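PDB 6NKD: spore germination lipase LipC from Metagenome, which probably hydrolyses lipid esters as a GDSL-family lipase and may take part in spore germination. Local coordinates for residues Ser42-Ala47 / Met66-Lys71. Residues are numbered along the deposited sequence; the frame is centred on the assembly and turned at random.
Sequences SLIVFA and MEQVKK
The amide oxygen of Q68 is held between the ammonium group of K71, three residues further along, and an isoleucine on the edge strand of the sheet. K71 NZ donates a hydrogen bond of 2.6 Å to Q68 OE1, approaching from above the carbonyl plane, 50° out of it. The same oxygen rests against the end of I44, with Q68 OE1 3.5 Å from I44 CD1 and 3.7 Å from I44 CG1, a van der Waals contact that adds no second bond. Q68 CG stands anti to its carbonyl carbon (chi1 -51°) and the chain bends again at chi2, which lays the methylenes against F46 while the carbonyl oxygen is carried to I44. There the ring of F46 meets Q68 with its edge: F46 CZ lies 3.8 Å from Q68 CG and F46 CE2 3.9 Å from Q68 CB, the latter carbon in the ring plane. Ring and amide planes are inclined by 52°, and no stack forms. I44 and F46, alternate residues of the strand, thus project to one side of the sheet and seat helix 63-71 on the outermost strand of the parallel sheet of this SGNH-hydrolase alpha/beta fold, away from the annotated sites. The helix leads in the chain to strand 74-77, on the far side of strand 3-9. K30 and R31 of the second subunit pack on I44 and Q68, R31 bringing a like charge close to K71 NZ. Shortening Q68 to an alanine is likely to leave K71 NZ without this acceptor and to open a gap beside I44 CD1 and F46 CZ. No hydrogen bond joins strand to helix here, so the glutamine serves both environments, its aliphatic part packing on the hydrophobic pair and its carbonyl oxygen accepting the hydrogen bond from K71 NZ at the border with the second subunit.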
loop_
_atom_site.group_PDB
_atom_site.type_symbol
_atom_site.label_atom_id
_atom_site.label_comp_id
_atom_site.label_asym_id
_atom_site.label_seq_id
_atom_site.Cartn_x
_atom_site.Cartn_y
_atom_site.Cartn_z
ATOM N N SER A 42 16.979 -19.404 -3.984
ATOM C CA SER A 42 16.421 -18.280 -4.719
ATOM C C SER A 42 14.902 -18.391 -4.724
ATOM O O SER A 42 14.353 -19.473 -4.959
ATOM C CB SER A 42 16.956 -18.244 -6.151
ATOM O OG SER A 42 16.398 -17.159 -6.872
ATOM N N LEU A 43 14.227 -17.275 -4.465
ATOM C CA LEU A 43 12.781 -17.250 -4.295
ATOM C C LEU A 43 12.139 -16.388 -5.372
ATOM O O LEU A 43 12.586 -15.265 -5.625
ATOM C CB LEU A 43 12.404 -16.725 -2.907
ATOM C CG LEU A 43 10.925 -16.414 -2.661
ATOM C CD1 LEU A 43 10.066 -17.653 -2.861
ATOM C CD2 LEU A 43 10.722 -15.829 -1.269
ATOM N N ILE A 44 11.092 -16.919 -5.998
ATOM C CA ILE A 44 10.242 -16.175 -6.920
ATOM C C ILE A 44 8.800 -16.361 -6.471
ATOM O O ILE A 44 8.383 -17.480 -6.152
ATOM C CB ILE A 44 10.423 -16.638 -8.382
ATOM C CG1 ILE A 44 11.897 -16.574 -8.800
ATOM C CG2 ILE A 44 9.584 -15.788 -9.312
ATOM C CD1 ILE A 44 12.632 -17.896 -8.690
ATOM N N VAL A 45 8.039 -15.268 -6.435
ATOM C CA VAL A 45 6.679 -15.275 -5.903
ATOM C C VAL A 45 5.736 -14.692 -6.946
ATOM O O VAL A 45 5.917 -13.550 -7.384
ATOM C CB VAL A 45 6.571 -14.485 -4.586
ATOM C CG1 VAL A 45 5.112 -14.325 -4.179
ATOM C CG2 VAL A 45 7.361 -15.177 -3.485
ATOM N N PHE A 46 4.728 -15.470 -7.333
ATOM C CA PHE A 46 3.635 -15.002 -8.182
ATOM C C PHE A 46 2.359 -15.112 -7.356
ATOM O O PHE A 46 1.796 -16.203 -7.222
ATOM C CB PHE A 46 3.529 -15.817 -9.469
ATOM C CG PHE A 46 4.779 -15.824 -10.298
ATOM C CD1 PHE A 46 5.134 -14.717 -11.052
ATOM C CD2 PHE A 46 5.589 -16.947 -10.342
ATOM C CE1 PHE A 46 6.280 -14.725 -11.821
ATOM C CE2 PHE A 46 6.735 -16.963 -11.112
ATOM C CZ PHE A 46 7.080 -15.849 -11.853
ATOM N N ALA A 47 1.903 -13.994 -6.796
ATOM C CA ALA A 47 0.729 -14.026 -5.937
ATOM C C ALA A 47 0.066 -12.656 -5.920
ATOM O O ALA A 47 0.725 -11.628 -6.097
ATOM C CB ALA A 47 1.092 -14.461 -4.514
HETATM N N MSE A 66 6.118 -20.292 -16.543
HETATM C CA MSE A 66 6.516 -21.660 -16.852
HETATM C C MSE A 66 8.022 -21.826 -16.705
HETATM O O MSE A 66 8.504 -22.900 -16.345
HETATM C CB MSE A 66 6.082 -22.054 -18.263
HETATM C CG MSE A 66 5.259 -23.325 -18.293
HETATM SE SE MSE A 66 4.970 -24.063 -20.069
HETATM C CE MSE A 66 6.585 -25.148 -20.213
ATOM N N GLU A 67 8.757 -20.750 -16.992
ATOM C CA GLU A 67 10.203 -20.765 -16.796
ATOM C C GLU A 67 10.552 -21.022 -15.335
ATOM O O GLU A 67 11.364 -21.902 -15.023
ATOM C CB GLU A 67 10.808 -19.441 -17.268
ATOM C CG GLU A 67 10.911 -19.294 -18.778
ATOM C CD GLU A 67 12.225 -19.814 -19.323
ATOM O OE1 GLU A 67 13.145 -20.064 -18.517
ATOM O OE2 GLU A 67 12.339 -19.972 -20.558
ATOM N N GLN A 68 9.934 -20.270 -14.422
ATOM C CA GLN A 68 10.277 -20.391 -13.008
ATOM C C GLN A 68 9.724 -21.670 -12.396
ATOM O O GLN A 68 10.297 -22.189 -11.431
ATOM C CB GLN A 68 9.771 -19.169 -12.242
ATOM C CG GLN A 68 10.189 -17.845 -12.857
ATOM C CD GLN A 68 11.691 -17.732 -13.036
ATOM O OE1 GLN A 68 12.464 -18.085 -12.144
ATOM N NE2 GLN A 68 12.112 -17.241 -14.196
ATOM N N VAL A 69 8.616 -22.190 -12.930
ATOM C CA VAL A 69 8.076 -23.447 -12.422
ATOM C C VAL A 69 8.950 -24.617 -12.856
ATOM O O VAL A 69 9.188 -25.554 -12.084
ATOM C CB VAL A 69 6.616 -23.623 -12.876
ATOM C CG1 VAL A 69 6.129 -25.039 -12.595
ATOM C CG2 VAL A 69 5.721 -22.608 -12.180
ATOM N N LYS A 70 9.450 -24.578 -14.094
ATOM C CA LYS A 70 10.302 -25.659 -14.581
ATOM C C LYS A 70 11.603 -25.736 -13.794
ATOM O O LYS A 70 12.083 -26.831 -13.477
ATOM C CB LYS A 70 10.587 -25.467 -16.071
ATOM C CG LYS A 70 11.463 -26.550 -16.678
ATOM C CD LYS A 70 11.778 -26.251 -18.133
ATOM C CE LYS A 70 12.585 -27.374 -18.761
ATOM N NZ LYS A 70 11.836 -28.660 -18.747
ATOM N N LYS A 71 12.188 -24.583 -13.465
ATOM C CA LYS A 71 13.419 -24.542 -12.687
ATOM C C LYS A 71 13.191 -24.779 -11.201
ATOM O O LYS A 71 14.162 -25.002 -10.471
ATOM C CB LYS A 71 14.118 -23.194 -12.875
ATOM C CG LYS A 71 14.418 -22.833 -14.319
ATOM C CD LYS A 71 15.004 -21.428 -14.437
ATOM C CE LYS A 71 14.016 -20.360 -13.984
ATOM N NZ LYS A 71 14.146 -20.015 -12.539
#